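Local structure of similar to hydroxylamine oxidoreductase (Kuenenia stuttgartiensis, 6H5L) at residues Y24-Y28 and W175-I180; P182-E186 and P402-S406; M298-W302 and K342-W346; I332-S336 and D367-F371. The protein is a multi-heme c subunit of a reductase complex from an anammox bacterium, related to hydroxylamine oxidoreductase and probably an oxidoreductase itself. All blocks are in the same frame, centred on the assembly; numbering follows the deposited sequence.

Contact 1 of 4, residues Y24-Y28 and W175-I180. With HEC (heme c), chain F.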
# COMPACT_ATOMS: atom_id res chain seq x y z
N TYR A 24 -8.18 -31.90 -55.43
CA TYR A 24 -7.40 -31.57 -54.25
C TYR A 24 -8.25 -31.63 -52.99
O TYR A 24 -7.80 -32.13 -51.95
CB TYR A 24 -6.78 -30.18 -54.42
CG TYR A 24 -5.85 -29.74 -53.30
CD1 TYR A 24 -6.35 -29.10 -52.17
CD2 TYR A 24 -4.49 -29.97 -53.38
CE1 TYR A 24 -5.51 -28.70 -51.14
CE2 TYR A 24 -3.64 -29.57 -52.36
CZ TYR A 24 -4.15 -28.94 -51.24
OH TYR A 24 -3.32 -28.54 -50.22
N GLN A 25 -9.49 -31.13 -53.05
CA GLN A 25 -10.37 -31.21 -51.89
C GLN A 25 -10.86 -32.63 -51.65
O GLN A 25 -11.19 -32.98 -50.51
CB GLN A 25 -11.57 -30.27 -52.07
CG GLN A 25 -11.22 -28.80 -52.05
CD GLN A 25 -12.45 -27.91 -51.96
OE1 GLN A 25 -13.32 -28.11 -51.11
NE2 GLN A 25 -12.53 -26.92 -52.84
N ALA A 26 -10.92 -33.45 -52.70
CA ALA A 26 -11.38 -34.83 -52.53
C ALA A 26 -10.38 -35.66 -51.75
O ALA A 26 -10.77 -36.65 -51.10
CB ALA A 26 -11.66 -35.46 -53.89
N VAL A 27 -9.10 -35.30 -51.79
CA VAL A 27 -8.05 -36.06 -51.12
C VAL A 27 -7.50 -35.35 -49.89
O VAL A 27 -6.61 -35.89 -49.22
CB VAL A 27 -6.90 -36.40 -52.09
CG1 VAL A 27 -7.41 -37.25 -53.24
CG2 VAL A 27 -6.25 -35.13 -52.61
N TYR A 28 -8.00 -34.15 -49.57
CA TYR A 28 -7.47 -33.42 -48.43
C TYR A 28 -8.56 -32.92 -47.48
O TYR A 28 -8.31 -32.80 -46.28
CB TYR A 28 -6.60 -32.25 -48.90
CG TYR A 28 -5.17 -32.64 -49.20
CD1 TYR A 28 -4.33 -33.09 -48.19
CD2 TYR A 28 -4.65 -32.55 -50.49
CE1 TYR A 28 -3.02 -33.45 -48.45
CE2 TYR A 28 -3.34 -32.90 -50.76
CZ TYR A 28 -2.53 -33.35 -49.74
OH TYR A 28 -1.23 -33.71 -50.00
N TRP A 175 -0.35 -29.47 -44.15
CA TRP A 175 -0.70 -30.88 -44.26
C TRP A 175 -0.51 -31.40 -45.68
O TRP A 175 -0.28 -32.60 -45.88
CB TRP A 175 -2.15 -31.11 -43.82
CG TRP A 175 -2.43 -32.55 -43.55
CD1 TRP A 175 -3.08 -33.43 -44.36
CD2 TRP A 175 -2.05 -33.28 -42.38
NE1 TRP A 175 -3.14 -34.67 -43.76
CE2 TRP A 175 -2.51 -34.60 -42.55
CE3 TRP A 175 -1.36 -32.95 -41.20
CZ2 TRP A 175 -2.31 -35.59 -41.58
CZ3 TRP A 175 -1.16 -33.93 -40.25
CH2 TRP A 175 -1.63 -35.24 -40.45
N GLU A 176 -0.60 -30.51 -46.68
CA GLU A 176 -0.28 -30.90 -48.05
C GLU A 176 1.16 -31.40 -48.14
O GLU A 176 1.41 -32.53 -48.59
CB GLU A 176 -0.50 -29.73 -49.00
CG GLU A 176 -0.12 -30.02 -50.44
CD GLU A 176 -0.03 -28.78 -51.30
OE1 GLU A 176 -0.56 -27.72 -50.87
OE2 GLU A 176 0.57 -28.84 -52.39
N ALA A 177 2.11 -30.58 -47.70
CA ALA A 177 3.52 -30.94 -47.80
C ALA A 177 3.84 -32.23 -47.06
O ALA A 177 4.77 -32.96 -47.45
CB ALA A 177 4.39 -29.80 -47.27
N ASN A 178 3.10 -32.53 -46.00
CA ASN A 178 3.39 -33.72 -45.20
C ASN A 178 3.16 -34.99 -46.01
O ASN A 178 4.05 -35.84 -46.13
CB ASN A 178 2.53 -33.72 -43.94
CG ASN A 178 2.91 -34.82 -42.97
OD1 ASN A 178 4.04 -35.31 -42.99
ND2 ASN A 178 1.98 -35.21 -42.11
N THR A 179 1.97 -35.15 -46.59
CA THR A 179 1.56 -36.39 -47.22
C THR A 179 1.67 -36.38 -48.74
O THR A 179 1.41 -37.41 -49.37
CB THR A 179 0.12 -36.74 -46.81
OG1 THR A 179 -0.78 -35.78 -47.38
CG2 THR A 179 -0.02 -36.74 -45.30
N ILE A 180 2.05 -35.26 -49.35
CA ILE A 180 2.13 -35.24 -50.81
C ILE A 180 3.43 -35.87 -51.29
O ILE A 180 3.49 -36.40 -52.41
CB ILE A 180 1.98 -33.81 -51.35
CG1 ILE A 180 1.63 -33.83 -52.84
CG2 ILE A 180 3.25 -32.99 -51.12
CD1 ILE A 180 1.42 -32.47 -53.45
FE HEC F . 8.30 -30.75 -42.55
CHA HEC F . 9.44 -28.24 -44.51
CHB HEC F . 7.64 -32.70 -45.16
CHC HEC F . 8.32 -33.58 -40.46
CHD HEC F . 8.29 -28.79 -39.79
NA HEC F . 8.49 -30.50 -44.49
C1A HEC F . 9.01 -29.39 -45.13
C2A HEC F . 9.03 -29.70 -46.56
C3A HEC F . 8.53 -30.92 -46.73
C4A HEC F . 8.18 -31.46 -45.43
CMA HEC F . 8.36 -31.65 -48.08
CAA HEC F . 9.52 -28.78 -47.70
CBA HEC F . 8.72 -27.49 -47.73
CGA HEC F . 7.52 -27.67 -48.62
O1A HEC F . 6.39 -27.38 -48.15
O2A HEC F . 7.69 -28.10 -49.79
NB HEC F . 7.96 -32.79 -42.75
C1B HEC F . 7.84 -33.38 -43.98
C2B HEC F . 7.99 -34.82 -43.82
C3B HEC F . 8.18 -35.07 -42.50
C4B HEC F . 8.16 -33.79 -41.82
CMB HEC F . 7.91 -35.77 -45.04
CAB HEC F . 8.39 -36.39 -41.71
CBB HEC F . 7.92 -37.70 -42.38
NC HEC F . 8.26 -31.13 -40.49
C1C HEC F . 8.35 -32.35 -39.84
C2C HEC F . 8.61 -32.09 -38.43
C3C HEC F . 8.49 -30.77 -38.23
C4C HEC F . 8.34 -30.14 -39.53
CMC HEC F . 8.63 -33.19 -37.34
CAC HEC F . 8.60 -30.00 -36.89
CBC HEC F . 9.99 -30.19 -36.24
ND HEC F . 8.80 -28.80 -42.20
C1D HEC F . 8.69 -28.18 -40.96
C2D HEC F . 9.07 -26.79 -41.10
C3D HEC F . 9.43 -26.61 -42.59
C4D HEC F . 9.23 -27.91 -43.19
CMD HEC F . 9.08 -25.74 -39.97
CAD HEC F . 9.90 -25.34 -43.31
CBD HEC F . 11.09 -24.70 -42.59
CGD HEC F . 11.51 -23.47 -43.34
O1D HEC F . 11.01 -23.27 -44.47
O2D HEC F . 12.33 -22.68 -42.80
O HOH W 1 10.38 -30.98 -42.29

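Contact 2 of 4, residues P182-E186 and P402-S406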
# COMPACT_ATOMS: atom_id res chain seq x y z
N PRO A 182 6.27 -38.61 -51.91
CA PRO A 182 6.03 -40.05 -52.08
C PRO A 182 6.64 -40.92 -51.00
O PRO A 182 6.17 -42.04 -50.80
CB PRO A 182 6.65 -40.35 -53.45
CG PRO A 182 7.71 -39.32 -53.60
CD PRO A 182 7.19 -38.08 -52.93
N TRP A 183 7.66 -40.44 -50.29
CA TRP A 183 8.31 -41.27 -49.28
C TRP A 183 7.52 -41.35 -47.98
O TRP A 183 7.92 -42.11 -47.08
CB TRP A 183 9.73 -40.77 -49.00
CG TRP A 183 9.83 -39.31 -48.64
CD1 TRP A 183 9.71 -38.77 -47.39
CD2 TRP A 183 10.09 -38.22 -49.53
NE1 TRP A 183 9.87 -37.41 -47.45
CE2 TRP A 183 10.11 -37.05 -48.75
CE3 TRP A 183 10.31 -38.13 -50.90
CZ2 TRP A 183 10.33 -35.79 -49.31
CZ3 TRP A 183 10.53 -36.88 -51.45
CH2 TRP A 183 10.54 -35.73 -50.66
N TYR A 184 6.42 -40.61 -47.85
CA TYR A 184 5.54 -40.79 -46.70
C TYR A 184 4.77 -42.10 -46.82
O TYR A 184 4.78 -42.93 -45.90
CB TYR A 184 4.59 -39.60 -46.57
CG TYR A 184 3.77 -39.58 -45.29
CD1 TYR A 184 2.65 -40.39 -45.13
CD2 TYR A 184 4.11 -38.73 -44.24
CE1 TYR A 184 1.90 -40.36 -43.97
CE2 TYR A 184 3.36 -38.70 -43.07
CZ TYR A 184 2.26 -39.52 -42.95
OH TYR A 184 1.51 -39.50 -41.79
N ALA A 185 4.09 -42.30 -47.95
CA ALA A 185 3.33 -43.52 -48.16
C ALA A 185 4.24 -44.74 -48.25
O ALA A 185 3.88 -45.83 -47.80
CB ALA A 185 2.48 -43.41 -49.42
N GLU A 186 5.43 -44.57 -48.83
CA GLU A 186 6.36 -45.68 -48.94
C GLU A 186 6.81 -46.16 -47.57
O GLU A 186 6.88 -47.37 -47.32
CB GLU A 186 7.57 -45.27 -49.79
CG GLU A 186 8.56 -46.40 -50.07
CD GLU A 186 7.97 -47.50 -50.92
OE1 GLU A 186 7.86 -48.64 -50.44
OE2 GLU A 186 7.62 -47.22 -52.09
N PRO A 402 13.94 -48.95 -56.27
CA PRO A 402 13.70 -47.73 -57.06
C PRO A 402 13.41 -46.52 -56.19
O PRO A 402 13.44 -46.61 -54.96
CB PRO A 402 12.49 -48.11 -57.92
CG PRO A 402 11.76 -49.12 -57.10
CD PRO A 402 12.83 -49.91 -56.39
N TYR A 403 13.14 -45.39 -56.82
CA TYR A 403 12.72 -44.20 -56.09
C TYR A 403 11.46 -44.53 -55.28
O TYR A 403 10.63 -45.32 -55.73
CB TYR A 403 12.45 -43.05 -57.07
CG TYR A 403 12.18 -41.71 -56.43
CD1 TYR A 403 13.23 -40.88 -56.05
CD2 TYR A 403 10.89 -41.27 -56.22
CE1 TYR A 403 12.99 -39.65 -55.47
CE2 TYR A 403 10.63 -40.04 -55.64
CZ TYR A 403 11.69 -39.23 -55.26
OH TYR A 403 11.44 -38.01 -54.68
N PRO A 404 11.31 -43.96 -54.09
CA PRO A 404 10.19 -44.34 -53.22
C PRO A 404 8.84 -44.14 -53.91
O PRO A 404 8.54 -43.07 -54.44
CB PRO A 404 10.35 -43.43 -52.00
CG PRO A 404 11.28 -42.34 -52.44
CD PRO A 404 12.19 -42.98 -53.43
N LEU A 405 8.04 -45.21 -53.91
CA LEU A 405 6.68 -45.20 -54.45
C LEU A 405 6.67 -44.88 -55.94
O LEU A 405 5.86 -44.09 -56.42
CB LEU A 405 5.79 -44.22 -53.68
CG LEU A 405 4.29 -44.55 -53.63
CD1 LEU A 405 4.01 -45.62 -52.60
CD2 LEU A 405 3.49 -43.30 -53.34
N SER A 406 7.58 -45.51 -56.69
CA SER A 406 7.65 -45.26 -58.13
C SER A 406 6.42 -45.78 -58.85
O SER A 406 6.01 -45.20 -59.86
CB SER A 406 8.92 -45.89 -58.71
OG SER A 406 10.08 -45.30 -58.17

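Contact 3 of 4, residues M298-W302 and K342-W346. With HEC (heme c), chain I.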
# COMPACT_ATOMS: atom_id res chain seq x y z
N MET A 298 4.95 -13.77 -45.26
CA MET A 298 4.76 -12.93 -46.44
C MET A 298 6.07 -12.38 -47.00
O MET A 298 6.15 -12.11 -48.20
CB MET A 298 3.81 -11.78 -46.12
CG MET A 298 2.41 -12.22 -45.71
SD MET A 298 1.65 -13.37 -46.86
CE MET A 298 1.54 -12.37 -48.34
N LYS A 299 7.10 -12.22 -46.17
CA LYS A 299 8.33 -11.56 -46.59
C LYS A 299 9.48 -12.53 -46.85
O LYS A 299 10.62 -12.08 -46.98
CB LYS A 299 8.76 -10.54 -45.54
CG LYS A 299 7.69 -9.54 -45.17
CD LYS A 299 8.27 -8.36 -44.41
CE LYS A 299 9.09 -8.82 -43.21
NZ LYS A 299 8.29 -9.61 -42.23
N GLY A 300 9.22 -13.84 -46.95
CA GLY A 300 10.29 -14.79 -47.18
C GLY A 300 10.94 -14.62 -48.54
O GLY A 300 10.28 -14.38 -49.55
N ILE A 301 12.27 -14.75 -48.56
CA ILE A 301 13.08 -14.62 -49.77
C ILE A 301 13.88 -15.87 -50.06
O ILE A 301 13.82 -16.43 -51.16
CB ILE A 301 14.01 -13.38 -49.71
CG1 ILE A 301 13.17 -12.08 -49.54
CG2 ILE A 301 14.90 -13.30 -50.94
CD1 ILE A 301 14.02 -10.84 -49.32
N TRP A 302 14.67 -16.29 -49.08
CA TRP A 302 15.51 -17.49 -49.20
C TRP A 302 14.73 -18.68 -48.68
O TRP A 302 15.29 -19.72 -48.60
CB TRP A 302 16.81 -17.35 -48.41
CG TRP A 302 17.85 -16.45 -49.00
CD1 TRP A 302 18.12 -15.19 -48.61
CD2 TRP A 302 18.75 -16.75 -50.06
NE1 TRP A 302 19.14 -14.68 -49.34
CE2 TRP A 302 19.55 -15.60 -50.25
CE3 TRP A 302 18.98 -17.85 -50.88
CZ2 TRP A 302 20.55 -15.54 -51.21
CZ3 TRP A 302 19.97 -17.79 -51.82
CH2 TRP A 302 20.73 -16.64 -52.00
N LYS A 342 10.75 -6.96 -50.98
CA LYS A 342 10.68 -7.74 -49.75
C LYS A 342 11.85 -7.41 -48.83
O LYS A 342 11.67 -7.26 -47.61
CB LYS A 342 10.68 -9.23 -50.07
CG LYS A 342 9.38 -9.76 -50.67
CD LYS A 342 9.48 -11.26 -50.90
CE LYS A 342 8.23 -11.82 -51.55
NZ LYS A 342 8.38 -13.27 -51.87
N ARG A 343 13.06 -7.28 -49.39
CA ARG A 343 14.21 -6.91 -48.59
C ARG A 343 14.03 -5.52 -47.98
O ARG A 343 14.44 -5.28 -46.83
CB ARG A 343 15.48 -6.97 -49.45
CG ARG A 343 16.74 -6.42 -48.79
CD ARG A 343 17.06 -7.12 -47.49
NE ARG A 343 17.08 -8.57 -47.63
CZ ARG A 343 18.11 -9.26 -48.10
NH1 ARG A 343 19.22 -8.63 -48.48
NH2 ARG A 343 18.04 -10.58 -48.20
N SER A 344 13.41 -4.60 -48.72
CA SER A 344 13.15 -3.27 -48.17
C SER A 344 12.16 -3.32 -47.02
O SER A 344 12.28 -2.54 -46.07
CB SER A 344 12.63 -2.34 -49.27
OG SER A 344 11.32 -2.70 -49.67
N TYR A 345 11.18 -4.23 -47.08
CA TYR A 345 10.26 -4.39 -45.96
C TYR A 345 10.99 -4.90 -44.73
O TYR A 345 10.70 -4.46 -43.61
CB TYR A 345 9.13 -5.35 -46.33
CG TYR A 345 8.37 -4.99 -47.60
CD1 TYR A 345 8.30 -3.67 -48.04
CD2 TYR A 345 7.72 -5.97 -48.34
CE1 TYR A 345 7.61 -3.35 -49.20
CE2 TYR A 345 7.03 -5.65 -49.49
CZ TYR A 345 6.98 -4.34 -49.92
OH TYR A 345 6.29 -4.02 -51.06
N TRP A 346 11.94 -5.82 -44.91
CA TRP A 346 12.79 -6.25 -43.80
C TRP A 346 13.56 -5.07 -43.22
O TRP A 346 13.67 -4.93 -42.00
CB TRP A 346 13.75 -7.34 -44.26
CG TRP A 346 13.13 -8.69 -44.44
CD1 TRP A 346 12.88 -9.32 -45.63
CD2 TRP A 346 12.70 -9.58 -43.41
NE1 TRP A 346 12.31 -10.55 -45.40
CE2 TRP A 346 12.19 -10.73 -44.05
CE3 TRP A 346 12.69 -9.52 -42.02
CZ2 TRP A 346 11.68 -11.81 -43.33
CZ3 TRP A 346 12.18 -10.60 -41.31
CH2 TRP A 346 11.68 -11.73 -41.97
FE HEC I . 13.25 -15.50 -38.69
CHA HEC I . 14.18 -16.33 -41.82
CHB HEC I . 11.63 -18.53 -38.33
CHC HEC I . 12.57 -14.79 -35.40
CHD HEC I . 14.25 -12.22 -39.15
NA HEC I . 13.04 -17.17 -39.82
C1A HEC I . 13.35 -17.21 -41.16
C2A HEC I . 12.64 -18.33 -41.74
C3A HEC I . 11.94 -18.94 -40.78
C4A HEC I . 12.17 -18.22 -39.55
CMA HEC I . 11.04 -20.18 -40.95
CAA HEC I . 12.70 -18.75 -43.22
CBA HEC I . 11.63 -17.99 -43.98
CGA HEC I . 12.25 -16.77 -44.61
O1A HEC I . 11.87 -15.64 -44.22
O2A HEC I . 13.13 -16.93 -45.49
NB HEC I . 12.23 -16.46 -37.16
C1B HEC I . 11.74 -17.75 -37.20
C2B HEC I . 11.38 -18.14 -35.86
C3B HEC I . 11.63 -17.11 -35.05
C4B HEC I . 12.18 -16.03 -35.85
CMB HEC I . 10.76 -19.49 -35.46
CAB HEC I . 11.39 -17.06 -33.52
CBB HEC I . 12.30 -18.07 -32.77
NC HEC I . 13.34 -13.80 -37.51
C1C HEC I . 13.09 -13.76 -36.16
C2C HEC I . 13.63 -12.52 -35.64
C3C HEC I . 13.94 -11.75 -36.69
C4C HEC I . 13.86 -12.58 -37.88
CMC HEC I . 13.37 -11.99 -34.21
CAC HEC I . 14.46 -10.30 -36.64
CBC HEC I . 15.88 -10.25 -36.03
ND HEC I . 14.08 -14.43 -40.26
C1D HEC I . 14.46 -13.09 -40.21
C2D HEC I . 15.10 -12.75 -41.46
C3D HEC I . 15.08 -14.03 -42.29
C4D HEC I . 14.42 -15.02 -41.47
CMD HEC I . 15.69 -11.38 -41.87
CAD HEC I . 15.63 -14.22 -43.72
CBD HEC I . 14.59 -13.67 -44.70
CGD HEC I . 15.04 -13.88 -46.11
O1D HEC I . 15.89 -13.09 -46.60
O2D HEC I . 14.55 -14.85 -46.76

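Contact 4 of 4, residues I332-S336 and D367-F371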
# COMPACT_ATOMS: atom_id res chain seq x y z
N ILE A 332 15.03 -19.13 -57.22
CA ILE A 332 14.68 -17.84 -56.65
C ILE A 332 15.59 -16.77 -57.23
O ILE A 332 16.82 -16.92 -57.23
CB ILE A 332 14.78 -17.88 -55.12
CG1 ILE A 332 13.93 -19.02 -54.54
CG2 ILE A 332 14.36 -16.55 -54.52
CD1 ILE A 332 14.07 -19.18 -53.04
N ASP A 333 15.00 -15.69 -57.72
CA ASP A 333 15.75 -14.53 -58.20
C ASP A 333 15.90 -13.57 -57.02
O ASP A 333 14.96 -12.85 -56.68
CB ASP A 333 15.05 -13.87 -59.38
CG ASP A 333 15.92 -12.83 -60.07
OD1 ASP A 333 17.08 -12.64 -59.63
OD2 ASP A 333 15.45 -12.21 -61.04
N ILE A 334 17.08 -13.58 -56.40
CA ILE A 334 17.31 -12.77 -55.20
C ILE A 334 17.15 -11.29 -55.51
O ILE A 334 16.65 -10.52 -54.67
CB ILE A 334 18.70 -13.09 -54.61
CG1 ILE A 334 18.72 -14.52 -54.08
CG2 ILE A 334 19.07 -12.10 -53.52
CD1 ILE A 334 17.60 -14.82 -53.11
N TYR A 335 17.54 -10.86 -56.70
CA TYR A 335 17.54 -9.45 -57.07
C TYR A 335 16.40 -9.10 -58.02
O TYR A 335 16.51 -8.17 -58.82
CB TYR A 335 18.89 -9.06 -57.67
CG TYR A 335 20.04 -9.30 -56.72
CD1 TYR A 335 20.20 -8.51 -55.59
CD2 TYR A 335 20.95 -10.33 -56.94
CE1 TYR A 335 21.24 -8.73 -54.71
CE2 TYR A 335 21.99 -10.55 -56.07
CZ TYR A 335 22.14 -9.75 -54.95
OH TYR A 335 23.18 -9.97 -54.08
N SER A 336 15.28 -9.83 -57.93
CA SER A 336 14.09 -9.44 -58.66
C SER A 336 13.44 -8.23 -58.01
O SER A 336 13.71 -7.89 -56.86
CB SER A 336 13.10 -10.60 -58.72
OG SER A 336 12.55 -10.87 -57.44
N ASP A 367 22.91 -12.77 -47.74
CA ASP A 367 22.87 -13.16 -49.14
C ASP A 367 24.20 -13.76 -49.58
O ASP A 367 24.23 -14.77 -50.29
CB ASP A 367 22.51 -11.96 -50.01
CG ASP A 367 21.15 -11.38 -49.67
OD1 ASP A 367 20.27 -12.14 -49.22
OD2 ASP A 367 20.95 -10.16 -49.86
N GLN A 368 25.31 -13.15 -49.17
CA GLN A 368 26.62 -13.65 -49.56
C GLN A 368 26.89 -15.03 -48.97
O GLN A 368 27.46 -15.90 -49.63
CB GLN A 368 27.71 -12.67 -49.14
CG GLN A 368 27.70 -11.38 -49.93
CD GLN A 368 27.81 -11.61 -51.43
OE1 GLN A 368 27.09 -10.99 -52.21
NE2 GLN A 368 28.70 -12.50 -51.83
N PHE A 369 26.48 -15.25 -47.72
CA PHE A 369 26.63 -16.57 -47.12
C PHE A 369 25.83 -17.61 -47.89
O PHE A 369 26.30 -18.74 -48.09
CB PHE A 369 26.19 -16.54 -45.65
CG PHE A 369 26.18 -17.90 -44.99
CD1 PHE A 369 27.32 -18.40 -44.40
CD2 PHE A 369 25.02 -18.66 -44.97
CE1 PHE A 369 27.31 -19.65 -43.80
CE2 PHE A 369 25.01 -19.91 -44.38
CZ PHE A 369 26.15 -20.40 -43.79
N MET A 370 24.62 -17.26 -48.33
CA MET A 370 23.79 -18.22 -49.04
C MET A 370 24.32 -18.49 -50.44
O MET A 370 24.22 -19.62 -50.94
CB MET A 370 22.35 -17.71 -49.10
CG MET A 370 21.66 -17.70 -47.75
SD MET A 370 21.71 -19.34 -47.01
CE MET A 370 20.42 -20.17 -47.94
N PHE A 371 24.89 -17.47 -51.09
CA PHE A 371 25.48 -17.68 -52.41
C PHE A 371 26.65 -18.65 -52.35
O PHE A 371 26.77 -19.57 -53.17
CB PHE A 371 25.91 -16.34 -53.01
CG PHE A 371 24.77 -15.50 -53.50
CD1 PHE A 371 23.68 -16.08 -54.14
CD2 PHE A 371 24.78 -14.13 -53.32
CE1 PHE A 371 22.63 -15.31 -54.59
CE2 PHE A 371 23.72 -13.35 -53.77
CZ PHE A 371 22.65 -13.94 -54.40

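Contact 1 of 4, residues Y24-Y28 and W175-I180
Y24 and Y28 both reach E176 with their phenol ends. Y24 OH donates to E176 OE1 at 3.0 Å, meeting the oxygen from above the carboxylate plane, while the carboxylate carbon sits at the edge of the phenol ring; ring and carboxylate planes stand 83° apart. Y28 is a knob among W175, E176, T179 and I180. Its OH makes a weak hydrogen bond with T179 OG1 at 3.4 Å, and its CD1 comes in at the indole edge, 4.0 Å from W175 CD1. With CG trans to the backbone N (chi1 -176°), the Y24 ring runs beside Y28, whose CD2 lies over its centre, 3.6 Å above the plane. Without that ring, an alanine in place of Y24 would probably leave E176 OE1 short of a donor and let the Y28 ring shift. In the second shell, Q173 also holds E176 OE1 and S38 is hydrogen-bonded to T179 OG1. The short helix segments cross at 78° with axes 12.1 Å apart. Helix 174-180 is sandwiched: helix 22-28 packs on one flank, A177 touches a heme c propionate on the other, W175 leans on helix 51-54, and N178 touches helix 197-202.

Contact 2 of 4, residues P182-E186 and P402-S406
E186 turns its carboxylate back onto L405 by a bend at chi2 (65°), and W183 has CG between its backbone N and carbonyl carbon (chi1 54°), which sets the ring beside Y403. The bent chain lets E186 OE2 accept a weak bond from L405 N, at 2.7 Å and bent to 130°. Y403 OH lies in the indole plane at its edge, 3.5 Å from W183 CZ3, and is itself hydrogen-bonded to the carbonyl of L440. P404 packs between W183 and E186: its CB is 4.1 Å from W183 CB, and the E186 side chain crosses it at about a right angle, CG 4.0 Å from P404 CB. P182 extends the apolar seam, its CG 3.6 Å from Y403 CE2, and A185 CB meets L405 CD2 at 4.0 Å. E186 is also salt-bridged to R189 and R190 on its own helix, so a leucine in its place would probably cost both arginines this partner and L405 N this weak acceptor. The loop piece is a type II beta turn from Y403 to S406, with L405 at the N-cap of helix 406-412. It docks on the opening turn of helix 182-189, where W183 also lines a heme c pocket.

Contact 3 of 4, residues M298-W302 and K342-W346
K299 lies over one face of the W346 indole, and a heme c methyl, CMD, lies against the opposite face, offset toward the rim. K299 CE is 3.6 Å from the centroid of the W346 six-membered ring in a CH-pi contact. K299 NZ follows at 4.1 Å from that centroid, 12° off the normal, a cation-pi geometry reached by bending the lysine chain at chi3 and chi4. The ammonium is also hydrogen-bonded to the carbonyls of C283 in the CQYCH heme-binding motif and of Y286 just beyond it. At the indole edge, W346 NE1 donates to K299 O at 2.8 Å (N-H...O angle 147°), from above the carbonyl plane. The extended K342 chain runs alongside I301 in the opposite direction and brings NZ to G300 O at 3.2 Å, nearly along the C=O axis. Heme propionate O1D lies near the planes of both the W302 ring and the R343 guanidinium, at their edges; D367 holds both. The other oxygen, O2D, is gripped by two backbone amides, I301 N at 2.9 Å and W302 N at 2.7 Å, the latter almost straight. Together loop and helix form a propionate-binding corner of a heme c pocket.

Contact 4 of 4, residues I332-S336 and D367-F371
I334 and Y335 are the middle residues of a type I beta turn, D333 to S336, that leads into helix 337-350, and both pack on F371 of the long helix 356-389. The buried, inner part is I334. Its CG1 is 4.0 Å from F371 CZ, the two side chains sliding past each other in opposite directions, and its CG2 comes no closer than 4.4 Å to D367 CG. D367 is buried as well, and on this inner side W302 meets the F371 ring edge-to-face.

The solvent-facing side is carried by Y335, an exposed residue, yet the closest atoms of the contact are here. With chi1 at -59° its CG is trans to the carbonyl carbon, and the ring heads across the end of the phenylalanine: Y335 CE2 is 3.8 Å from F371 CZ, and the OH lies in the plane of the F371 ring at its edge, 3.4 Å from CE2. No hydrogen bond crosses the contact, and just 178 Å² is buried. I334 CG2 supports the phenol from within the turn, sitting over the ring centre. The loose part is Q368, whose OE1 stays 4.5 Å from Y335 OH; it packs on Y194 of the second subunit, another copy of this protein. The turn itself is pinned at D333 O, which takes S336 N at 3.3 Å and S336 OG at 3.2 Å from the same face of its carbonyl plane.

In the fold
Contacts 3 and 4 form one unit, their centres 12 Å apart, and D367 is the joint: its OD2 takes a salt bridge from R343 NH1 at 2.7 Å and its OD1 a probable hydrogen bond from W302 NE1 at 2.8 Å. Contact 4 thereby stands as a second shell behind the propionate site of contact 3. Contacts 1 and 2 make the other pair, centres 16 Å apart, on the successive helices 174-180 and 182-189, with N178 O against Y184 CD2 at 3.5 Å. The pairs do not touch; contacts 2 and 3 lie about 34 Å apart between centres, across the chain's middle. Contacts 1, 2 and 3 each contribute to heme c pockets.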